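Side-chain contacts in putative uronate isomerase (Thermotoga maritima, PDB 4NAR), which is of unestablished function but may act as a lactate racemase or a related enzyme: residues Asp333-Tyr338 with Ala351-Val356; Lys287-Leu292 with Phe371-Ile376; Gly367-Glu372 with Ala388-Tyr393. All blocks are in the same frame, centred on the assembly; numbering follows the deposited sequence.

In the fold
Interactions 1 and 2 are buried, whereas interaction 3 lies at the surface, its centre about 25 Å from the centre of the chain. The contact of helices 332-341 and 347-357 in interaction 1 is wholly aliphatic; interaction 2 sets a serine hydroxyl beside a phenyl ring and a valine, and interaction 3 an amide beside a phenyl ring and a carboxylate. Helix 347-357 ties the first two together, since V356 O accepts a hydrogen bond from S289 OG. Interactions 2 and 3 share F371 and E372 and both reach the parallel five-stranded sheet, where V375 O and G392 N join neighbouring strands. The centres lie 11 to 14 Å apart.

Interaction 1: Asp333-Tyr338 with Ala351-Val356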
loop_
_atom_site.group_PDB
_atom_site.type_symbol
_atom_site.label_atom_id
_atom_site.label_comp_id
_atom_site.label_asym_id
_atom_site.label_seq_id
_atom_site.Cartn_x
_atom_site.Cartn_y
_atom_site.Cartn_z
ATOM N N ASP A 333 -5.986 -21.420 -7.073
ATOM C CA ASP A 333 -6.803 -22.626 -6.938
ATOM C C ASP A 333 -6.354 -23.532 -5.795
ATOM O O ASP A 333 -7.184 -24.178 -5.154
ATOM C CB ASP A 333 -6.920 -23.392 -8.263
ATOM C CG ASP A 333 -7.896 -22.731 -9.232
ATOM O OD1 ASP A 333 -8.695 -21.859 -8.803
ATOM O OD2 ASP A 333 -7.863 -23.087 -10.431
ATOM N N TYR A 334 -5.055 -23.562 -5.518
ATOM C CA TYR A 334 -4.564 -24.270 -4.341
ATOM C C TYR A 334 -5.073 -23.607 -3.059
ATOM O O TYR A 334 -5.442 -24.289 -2.095
ATOM C CB TYR A 334 -3.035 -24.312 -4.325
ATOM C CG TYR A 334 -2.473 -24.964 -3.083
ATOM C CD1 TYR A 334 -2.076 -26.296 -3.090
ATOM C CD2 TYR A 334 -2.354 -24.252 -1.895
ATOM C CE1 TYR A 334 -1.569 -26.900 -1.935
ATOM C CE2 TYR A 334 -1.860 -24.839 -0.745
ATOM C CZ TYR A 334 -1.459 -26.159 -0.766
ATOM O OH TYR A 334 -0.954 -26.727 0.387
ATOM N N VAL A 335 -5.080 -22.276 -3.043
ATOM C CA VAL A 335 -5.418 -21.536 -1.829
ATOM C C VAL A 335 -6.917 -21.638 -1.495
ATOM O O VAL A 335 -7.297 -21.832 -0.332
ATOM C CB VAL A 335 -4.918 -20.071 -1.915
ATOM C CG1 VAL A 335 -5.308 -19.264 -0.674
ATOM C CG2 VAL A 335 -3.405 -20.062 -2.114
ATOM N N LYS A 336 -7.758 -21.535 -2.521
ATOM C CA LYS A 336 -9.195 -21.749 -2.356
ATOM C C LYS A 336 -9.474 -23.120 -1.763
ATOM O O LYS A 336 -10.344 -23.269 -0.906
ATOM C CB LYS A 336 -9.914 -21.627 -3.696
ATOM C CG LYS A 336 -10.184 -20.200 -4.116
ATOM C CD LYS A 336 -10.254 -20.119 -5.628
ATOM C CE LYS A 336 -11.239 -19.067 -6.080
ATOM N NZ LYS A 336 -12.371 -19.697 -6.821
ATOM N N TRP A 337 -8.726 -24.117 -2.231
ATOM C CA TRP A 337 -8.837 -25.469 -1.711
ATOM C C TRP A 337 -8.395 -25.520 -0.245
ATOM O O TRP A 337 -9.024 -26.171 0.597
ATOM C CB TRP A 337 -7.986 -26.421 -2.550
ATOM C CG TRP A 337 -7.780 -27.761 -1.898
ATOM C CD1 TRP A 337 -8.633 -28.833 -1.935
ATOM C CD2 TRP A 337 -6.650 -28.174 -1.110
ATOM N NE1 TRP A 337 -8.102 -29.885 -1.218
ATOM C CE2 TRP A 337 -6.881 -29.507 -0.702
ATOM C CE3 TRP A 337 -5.458 -27.549 -0.713
ATOM C CZ2 TRP A 337 -5.975 -30.228 0.078
ATOM C CZ3 TRP A 337 -4.558 -28.261 0.073
ATOM C CH2 TRP A 337 -4.821 -29.587 0.459
ATOM N N TYR A 338 -7.305 -24.829 0.056
ATOM C CA TYR A 338 -6.761 -24.811 1.413
ATOM C C TYR A 338 -7.777 -24.168 2.376
ATOM O O TYR A 338 -7.858 -24.536 3.550
ATOM C CB TYR A 338 -5.433 -24.048 1.417
ATOM C CG TYR A 338 -4.700 -24.041 2.734
ATOM C CD1 TYR A 338 -4.884 -23.012 3.652
ATOM C CD2 TYR A 338 -3.792 -25.043 3.054
ATOM C CE1 TYR A 338 -4.194 -22.987 4.863
ATOM C CE2 TYR A 338 -3.101 -25.028 4.266
ATOM C CZ TYR A 338 -3.309 -23.991 5.161
ATOM O OH TYR A 338 -2.649 -23.964 6.362
ATOM N N ALA A 351 -4.642 -13.884 0.500
ATOM C CA ALA A 351 -4.537 -13.051 -0.699
ATOM C C ALA A 351 -3.064 -12.732 -1.019
ATOM O O ALA A 351 -2.641 -12.773 -2.186
ATOM C CB ALA A 351 -5.374 -11.759 -0.541
ATOM N N HIS A 352 -2.289 -12.430 0.023
ATOM C CA HIS A 352 -0.878 -12.059 -0.130
ATOM C C HIS A 352 -0.072 -13.140 -0.861
ATOM O O HIS A 352 0.657 -12.874 -1.827
ATOM C CB HIS A 352 -0.258 -11.838 1.247
ATOM C CG HIS A 352 1.241 -11.953 1.262
ATOM N ND1 HIS A 352 2.070 -10.990 0.736
ATOM C CD2 HIS A 352 2.049 -12.919 1.769
ATOM C CE1 HIS A 352 3.337 -11.355 0.910
ATOM N NE2 HIS A 352 3.347 -12.519 1.525
ATOM N N VAL A 353 -0.218 -14.359 -0.362
ATOM C CA VAL A 353 0.444 -15.536 -0.901
ATOM C C VAL A 353 0.139 -15.750 -2.409
ATOM O O VAL A 353 1.044 -15.946 -3.211
ATOM C CB VAL A 353 0.089 -16.751 0.012
ATOM C CG1 VAL A 353 -0.255 -17.981 -0.789
ATOM C CG2 VAL A 353 1.201 -16.977 1.044
ATOM N N ILE A 354 -1.126 -15.676 -2.801
ATOM C CA ILE A 354 -1.487 -15.769 -4.210
ATOM C C ILE A 354 -0.870 -14.610 -4.985
ATOM O O ILE A 354 -0.316 -14.797 -6.077
ATOM C CB ILE A 354 -3.006 -15.695 -4.402
ATOM C CG1 ILE A 354 -3.709 -16.818 -3.625
ATOM C CG2 ILE A 354 -3.360 -15.737 -5.903
ATOM C CD1 ILE A 354 -5.243 -16.660 -3.532
ATOM N N ASN A 355 -0.986 -13.412 -4.418
ATOM C CA ASN A 355 -0.430 -12.215 -5.027
ATOM C C ASN A 355 1.058 -12.365 -5.382
ATOM O O ASN A 355 1.486 -12.048 -6.507
ATOM C CB ASN A 355 -0.660 -11.018 -4.105
ATOM C CG ASN A 355 -2.079 -10.460 -4.217
ATOM O OD1 ASN A 355 -2.743 -10.617 -5.262
ATOM N ND2 ASN A 355 -2.544 -9.788 -3.153
ATOM N N VAL A 356 1.839 -12.856 -4.423
ATOM C CA VAL A 356 3.253 -13.097 -4.657
ATOM C C VAL A 356 3.503 -14.224 -5.678
ATOM O O VAL A 356 4.275 -14.038 -6.640
ATOM C CB VAL A 356 4.006 -13.426 -3.360
ATOM C CG1 VAL A 356 5.454 -13.843 -3.680
ATOM C CG2 VAL A 356 3.973 -12.236 -2.387
#
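V335 lays its side chain over the outer branch of I354, overlapping CG1 and CD1 rather than meeting the isoleucine with a single methyl. Its CG2 makes the closest approach, 3.6 Å from I354 CG1, while V335 CB sits 3.8 Å from I354 CD1 and V335 CG1 touches the same terminal methyl at 3.9 Å. The two branches of the valine thus lie alongside the last bond of the isoleucine, V335 CG2 nearest I354 CG1 and V335 CG1 nearest I354 CD1. On I354, CG1 is anti to the carbonyl carbon (chi1 -58°) and the chain is extended beyond it (chi2 169°), a shape that carries CD1 forward to the valine while CG2 takes no part. On V335, CG1 lies anti to the backbone N (chi1 178°), which leaves CG2 as the branch shared by both partners: besides I354 it reaches V353 CG1 at 4.0 Å, and V353 adds no further touching atom.

The contact is a small aliphatic helix-helix packing, in which one valine of helix 332-341 meets two consecutive residues of helix 347-357. The two helices follow one another in the chain, and their nearest CA atoms, those of V335 and I354, are 7.4 Å apart. All three side chains are buried, and only carbon atoms meet, so dispersion and the exclusion of water hold the pair without any directional bond. I327 of helix 318-327 touches both V335 and V353, closing one flank of the contact, while V184 of helix 173-186 packs on I354. Elsewhere on helix 332-341 an aromatic cluster forms: W337 CE3 lies 4.1 Å above the ring plane of Y334, over its centre, and F362 meets the Y334 ring edge-to-face.

Interaction 2: Lys287-Leu292 with Phe371-Ile376; sequences KGSYKL and FEFDVI. With SO4 (sulfate ion), chain C.
S289 OG approaches the ring of F373 obliquely, 4.1 Å from CE2, and stands 4.4 Å from V375 CG2. These are loose van der Waals contacts between a hydroxyl and apolar groups. With OG anti to the backbone N (chi1 168°), the serine directs its oxygen to the strand side of the helix. F373 has CG between its backbone N and carbonyl carbon (chi1 52°), and V375 CG2 lies at the edge of its ring, in plane, so the two strand residues present one joint apolar surface to the serine.

The polar needs of S289 are met outside the pair: its hydroxyl is hydrogen-bonded to V356 O of helix 347-357 and to Q293 NE2. A buried hydroxyl can therefore sit against phenylalanine and valine without losing its partners.

Ionic contacts belong to K287, well away from the strand. Its chain bends at chi2 and chi4 and brings NZ to a sulfate ion, with weak hydrogen bonds to O4 at 3.0 Å and to O3 at 3.4 Å. R41, H154 and K164 also bind this sulfate, probably taken from the crystallisation liquor, and E155 forms a salt bridge with the lysine; the basic groups form a cluster consistent with a site that can hold an anion.

Helix 287-290 thus packs on the parallel five-stranded sheet through strand 373-379, where F373 rests on I304 and V375 on I306 of the adjacent strand 302-308, while R357 of helix 347-357 touches V375.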
loop_
_atom_site.group_PDB
_atom_site.type_symbol
_atom_site.label_atom_id
_atom_site.label_comp_id
_atom_site.label_asym_id
_atom_site.label_seq_id
_atom_site.Cartn_x
_atom_site.Cartn_y
_atom_site.Cartn_z
ATOM N N LYS A 287 6.013 -6.586 -3.728
ATOM C CA LYS A 287 5.797 -5.617 -4.823
ATOM C C LYS A 287 6.662 -5.902 -6.062
ATOM O O LYS A 287 6.261 -5.611 -7.196
ATOM C CB LYS A 287 6.055 -4.186 -4.343
ATOM C CG LYS A 287 4.806 -3.448 -3.871
ATOM C CD LYS A 287 5.134 -2.464 -2.745
ATOM C CE LYS A 287 3.933 -1.599 -2.405
ATOM N NZ LYS A 287 2.713 -2.423 -2.109
ATOM N N GLY A 288 7.841 -6.480 -5.827
ATOM C CA GLY A 288 8.714 -6.914 -6.901
ATOM C C GLY A 288 8.051 -7.912 -7.833
ATOM O O GLY A 288 8.234 -7.837 -9.053
ATOM N N SER A 289 7.284 -8.845 -7.272
ATOM C CA SER A 289 6.518 -9.767 -8.108
ATOM C C SER A 289 5.275 -9.101 -8.743
ATOM O O SER A 289 5.057 -9.217 -9.967
ATOM C CB SER A 289 6.127 -11.014 -7.320
ATOM O OG SER A 289 5.161 -11.788 -8.019
ATOM N N TYR A 290 4.476 -8.394 -7.932
ATOM C CA TYR A 290 3.213 -7.820 -8.429
ATOM C C TYR A 290 3.411 -6.924 -9.652
ATOM O O TYR A 290 2.587 -6.940 -10.577
ATOM C CB TYR A 290 2.486 -6.985 -7.370
ATOM C CG TYR A 290 2.486 -7.548 -5.972
ATOM C CD1 TYR A 290 2.337 -8.914 -5.736
ATOM C CD2 TYR A 290 2.634 -6.707 -4.875
ATOM C CE1 TYR A 290 2.335 -9.415 -4.452
ATOM C CE2 TYR A 290 2.636 -7.203 -3.578
ATOM C CZ TYR A 290 2.488 -8.558 -3.372
ATOM O OH TYR A 290 2.498 -9.052 -2.083
ATOM N N LYS A 291 4.481 -6.127 -9.652
ATOM C CA LYS A 291 4.677 -5.144 -10.727
ATOM C C LYS A 291 5.046 -5.781 -12.062
ATOM O O LYS A 291 5.078 -5.096 -13.089
ATOM C CB LYS A 291 5.720 -4.087 -10.352
ATOM C CG LYS A 291 5.330 -3.231 -9.151
ATOM C CD LYS A 291 3.974 -2.584 -9.356
ATOM C CE LYS A 291 3.951 -1.162 -8.802
ATOM N NZ LYS A 291 4.052 -1.045 -7.307
ATOM N N LEU A 292 5.291 -7.091 -12.048
ATOM C CA LEU A 292 5.680 -7.799 -13.260
ATOM C C LEU A 292 4.620 -8.797 -13.750
ATOM O O LEU A 292 4.914 -9.654 -14.586
ATOM C CB LEU A 292 7.024 -8.502 -13.030
ATOM C CG LEU A 292 8.196 -7.545 -12.711
ATOM C CD1 LEU A 292 9.469 -8.291 -12.283
ATOM C CD2 LEU A 292 8.477 -6.590 -13.896
ATOM N N PHE A 371 3.358 -23.560 -12.346
ATOM C CA PHE A 371 3.318 -22.100 -12.235
ATOM C C PHE A 371 3.790 -21.418 -13.506
ATOM O O PHE A 371 4.707 -21.904 -14.172
ATOM C CB PHE A 371 4.173 -21.623 -11.051
ATOM C CG PHE A 371 3.647 -22.059 -9.710
ATOM C CD1 PHE A 371 4.183 -23.166 -9.054
ATOM C CD2 PHE A 371 2.594 -21.375 -9.106
ATOM C CE1 PHE A 371 3.684 -23.577 -7.806
ATOM C CE2 PHE A 371 2.081 -21.783 -7.858
ATOM C CZ PHE A 371 2.628 -22.882 -7.210
ATOM N N GLU A 372 3.186 -20.277 -13.822
ATOM C CA GLU A 372 3.595 -19.513 -14.991
ATOM C C GLU A 372 5.034 -18.983 -14.888
ATOM O O GLU A 372 5.745 -18.918 -15.895
ATOM C CB GLU A 372 2.614 -18.376 -15.262
ATOM C CG GLU A 372 1.455 -18.777 -16.184
ATOM C CD GLU A 372 1.868 -18.813 -17.652
ATOM O OE1 GLU A 372 2.743 -18.003 -18.048
ATOM O OE2 GLU A 372 1.317 -19.643 -18.410
ATOM N N PHE A 373 5.458 -18.604 -13.682
ATOM C CA PHE A 373 6.831 -18.139 -13.480
ATOM C C PHE A 373 7.376 -18.551 -12.114
ATOM O O PHE A 373 6.624 -19.008 -11.255
ATOM C CB PHE A 373 6.952 -16.615 -13.703
ATOM C CG PHE A 373 5.963 -15.792 -12.910
ATOM C CD1 PHE A 373 4.819 -15.280 -13.523
ATOM C CD2 PHE A 373 6.173 -15.534 -11.554
ATOM C CE1 PHE A 373 3.900 -14.524 -12.807
ATOM C CE2 PHE A 373 5.250 -14.775 -10.818
ATOM C CZ PHE A 373 4.113 -14.267 -11.452
ATOM N N ASP A 374 8.681 -18.396 -11.915
ATOM C CA ASP A 374 9.304 -18.701 -10.622
ATOM C C ASP A 374 9.560 -17.405 -9.829
ATOM O O ASP A 374 9.856 -16.366 -10.410
ATOM C CB ASP A 374 10.617 -19.460 -10.824
ATOM C CG ASP A 374 11.086 -20.199 -9.561
ATOM O OD1 ASP A 374 12.088 -20.953 -9.646
ATOM O OD2 ASP A 374 10.460 -20.036 -8.485
ATOM N N VAL A 375 9.417 -17.471 -8.511
ATOM C CA VAL A 375 9.707 -16.329 -7.637
ATOM C C VAL A 375 10.835 -16.697 -6.689
ATOM O O VAL A 375 10.722 -17.655 -5.906
ATOM C CB VAL A 375 8.490 -15.931 -6.763
ATOM C CG1 VAL A 375 8.870 -14.769 -5.831
ATOM C CG2 VAL A 375 7.284 -15.597 -7.635
ATOM N N ILE A 376 11.924 -15.945 -6.749
ATOM C CA ILE A 376 13.103 -16.299 -5.972
ATOM C C ILE A 376 13.424 -15.216 -4.953
ATOM O O ILE A 376 13.410 -14.024 -5.267
ATOM C CB ILE A 376 14.300 -16.564 -6.902
ATOM C CG1 ILE A 376 13.992 -17.780 -7.787
ATOM C CG2 ILE A 376 15.599 -16.781 -6.107
ATOM C CD1 ILE A 376 14.341 -17.570 -9.263
HETATM S S SO4 C . 1.139 -0.047 0.408
HETATM O O1 SO4 C . 0.178 0.959 -0.091
HETATM O O2 SO4 C . 1.477 0.251 1.812
HETATM O O3 SO4 C . 0.600 -1.416 0.341
HETATM O O4 SO4 C . 2.342 0.050 -0.424
#

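Interaction 3: Gly367-Glu372 with Ala388-Tyr393; sequences GKEEFE and AVNLGY
N390 points its amide at the outer end of the F371 ring, with ND2 at 4.1 Å from both CE1 and CZ. The nitrogen approaches obliquely, and the amide and ring planes stand 63° apart, so the groups are far from stacked. F371 has CG anti to the carbonyl carbon (chi1 -66°), a setting that sends its ring from strand 369-371 toward the asparagine. The backbone of N390 has positive phi, as befits the C-prime residue of the Schellman motif that ends helix 383-388. Its side chain leaves that turn in the direction of the strand and reaches the ring with chi1 at -149°, off the staggered positions.

E369, two residues earlier on the strand, comes toward the same amide. Its chain is extended at chi2, yet OE2 remains 4.3 Å from N390 ND2, beyond bonding distance. The carboxylate instead bonds to H330 ND1 and the backbone N of C331, while N390 ND2 donates to Y329 O.

Across this partly exposed contact the polar groups thus meet without bonding, the hydrogen bonds of E369 and N390 going instead to the neighbouring loop 329-331, which probably fixes the amide and carboxylate where they stand.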
loop_
_atom_site.group_PDB
_atom_site.type_symbol
_atom_site.label_atom_id
_atom_site.label_comp_id
_atom_site.label_asym_id
_atom_site.label_seq_id
_atom_site.Cartn_x
_atom_site.Cartn_y
_atom_site.Cartn_z
ATOM N N GLY A 367 -3.352 -32.825 -6.593
ATOM C CA GLY A 367 -2.823 -31.780 -5.729
ATOM C C GLY A 367 -1.628 -31.018 -6.297
ATOM O O GLY A 367 -1.152 -30.059 -5.686
ATOM N N LYS A 368 -1.150 -31.436 -7.467
ATOM C CA LYS A 368 0.044 -30.858 -8.069
ATOM C C LYS A 368 -0.164 -29.440 -8.623
ATOM O O LYS A 368 -1.218 -29.118 -9.189
ATOM C CB LYS A 368 0.579 -31.795 -9.151
ATOM C CG LYS A 368 0.941 -33.181 -8.615
ATOM C CD LYS A 368 1.270 -34.176 -9.731
ATOM C CE LYS A 368 1.703 -35.512 -9.128
ATOM N NZ LYS A 368 1.085 -36.688 -9.824
ATOM N N GLU A 369 0.853 -28.598 -8.449
ATOM C CA GLU A 369 0.831 -27.230 -8.961
ATOM C C GLU A 369 1.887 -27.024 -10.054
ATOM O O GLU A 369 3.016 -27.521 -9.948
ATOM C CB GLU A 369 1.079 -26.226 -7.827
ATOM C CG GLU A 369 -0.121 -25.938 -6.927
ATOM C CD GLU A 369 0.188 -24.914 -5.823
ATOM O OE1 GLU A 369 -0.256 -23.735 -5.930
ATOM O OE2 GLU A 369 0.869 -25.292 -4.837
ATOM N N GLU A 370 1.510 -26.289 -11.094
ATOM C CA GLU A 370 2.443 -25.806 -12.099
ATOM C C GLU A 370 2.278 -24.299 -12.088
ATOM O O GLU A 370 1.173 -23.811 -11.848
ATOM C CB GLU A 370 2.100 -26.358 -13.486
ATOM C CG GLU A 370 2.151 -27.888 -13.594
ATOM C CD GLU A 370 1.967 -28.372 -15.034
ATOM O OE1 GLU A 370 1.935 -27.515 -15.950
ATOM O OE2 GLU A 370 1.856 -29.600 -15.251
ATOM N N PHE A 371 3.358 -23.560 -12.346
ATOM C CA PHE A 371 3.318 -22.100 -12.235
ATOM C C PHE A 371 3.790 -21.418 -13.506
ATOM O O PHE A 371 4.707 -21.904 -14.172
ATOM C CB PHE A 371 4.173 -21.623 -11.051
ATOM C CG PHE A 371 3.647 -22.059 -9.710
ATOM C CD1 PHE A 371 4.183 -23.166 -9.054
ATOM C CD2 PHE A 371 2.594 -21.375 -9.106
ATOM C CE1 PHE A 371 3.684 -23.577 -7.806
ATOM C CE2 PHE A 371 2.081 -21.783 -7.858
ATOM C CZ PHE A 371 2.628 -22.882 -7.210
ATOM N N GLU A 372 3.186 -20.277 -13.822
ATOM C CA GLU A 372 3.595 -19.513 -14.991
ATOM C C GLU A 372 5.034 -18.983 -14.888
ATOM O O GLU A 372 5.745 -18.918 -15.895
ATOM C CB GLU A 372 2.614 -18.376 -15.262
ATOM C CG GLU A 372 1.455 -18.777 -16.184
ATOM C CD GLU A 372 1.868 -18.813 -17.652
ATOM O OE1 GLU A 372 2.743 -18.003 -18.048
ATOM O OE2 GLU A 372 1.317 -19.643 -18.410
ATOM N N ALA A 388 10.777 -24.133 2.203
ATOM C CA ALA A 388 9.725 -24.427 3.180
ATOM C C ALA A 388 8.417 -23.694 2.863
ATOM O O ALA A 388 7.333 -24.233 3.090
ATOM C CB ALA A 388 10.199 -24.078 4.601
ATOM N N VAL A 389 8.517 -22.473 2.329
ATOM C CA VAL A 389 7.326 -21.673 2.014
ATOM C C VAL A 389 7.075 -21.680 0.517
ATOM O O VAL A 389 6.319 -20.842 -0.011
ATOM C CB VAL A 389 7.439 -20.210 2.543
ATOM C CG1 VAL A 389 7.625 -20.221 4.060
ATOM C CG2 VAL A 389 8.600 -19.423 1.842
ATOM N N ASN A 390 7.731 -22.623 -0.163
ATOM C CA ASN A 390 7.492 -22.864 -1.594
ATOM C C ASN A 390 8.039 -21.767 -2.541
ATOM O O ASN A 390 7.529 -21.561 -3.656
ATOM C CB ASN A 390 6.002 -23.106 -1.854
ATOM C CG ASN A 390 5.762 -24.043 -3.018
ATOM O OD1 ASN A 390 6.514 -25.015 -3.212
ATOM N ND2 ASN A 390 4.717 -23.754 -3.816
ATOM N N LEU A 391 9.096 -21.094 -2.101
ATOM C CA LEU A 391 9.758 -20.072 -2.909
ATOM C C LEU A 391 11.197 -20.500 -3.275
ATOM O O LEU A 391 11.794 -21.346 -2.595
ATOM C CB LEU A 391 9.776 -18.742 -2.143
ATOM C CG LEU A 391 8.782 -17.642 -2.556
ATOM C CD1 LEU A 391 7.529 -18.190 -3.212
ATOM C CD2 LEU A 391 8.426 -16.703 -1.374
ATOM N N GLY A 392 11.753 -19.907 -4.333
ATOM C CA GLY A 392 13.131 -20.168 -4.717
ATOM C C GLY A 392 14.133 -19.396 -3.870
ATOM O O GLY A 392 13.744 -18.568 -3.030
ATOM N N TYR A 393 15.427 -19.655 -4.093
ATOM C CA TYR A 393 16.497 -18.980 -3.346
ATOM C C TYR A 393 17.699 -18.639 -4.227
ATOM O O TYR A 393 18.061 -19.400 -5.126
ATOM C CB TYR A 393 16.976 -19.848 -2.173
ATOM C CG TYR A 393 18.191 -19.296 -1.435
ATOM C CD1 TYR A 393 19.491 -19.677 -1.787
ATOM C CD2 TYR A 393 18.037 -18.386 -0.386
ATOM C CE1 TYR A 393 20.595 -19.162 -1.113
ATOM C CE2 TYR A 393 19.136 -17.874 0.298
ATOM C CZ TYR A 393 20.409 -18.270 -0.067
ATOM O OH TYR A 393 21.491 -17.755 0.613
#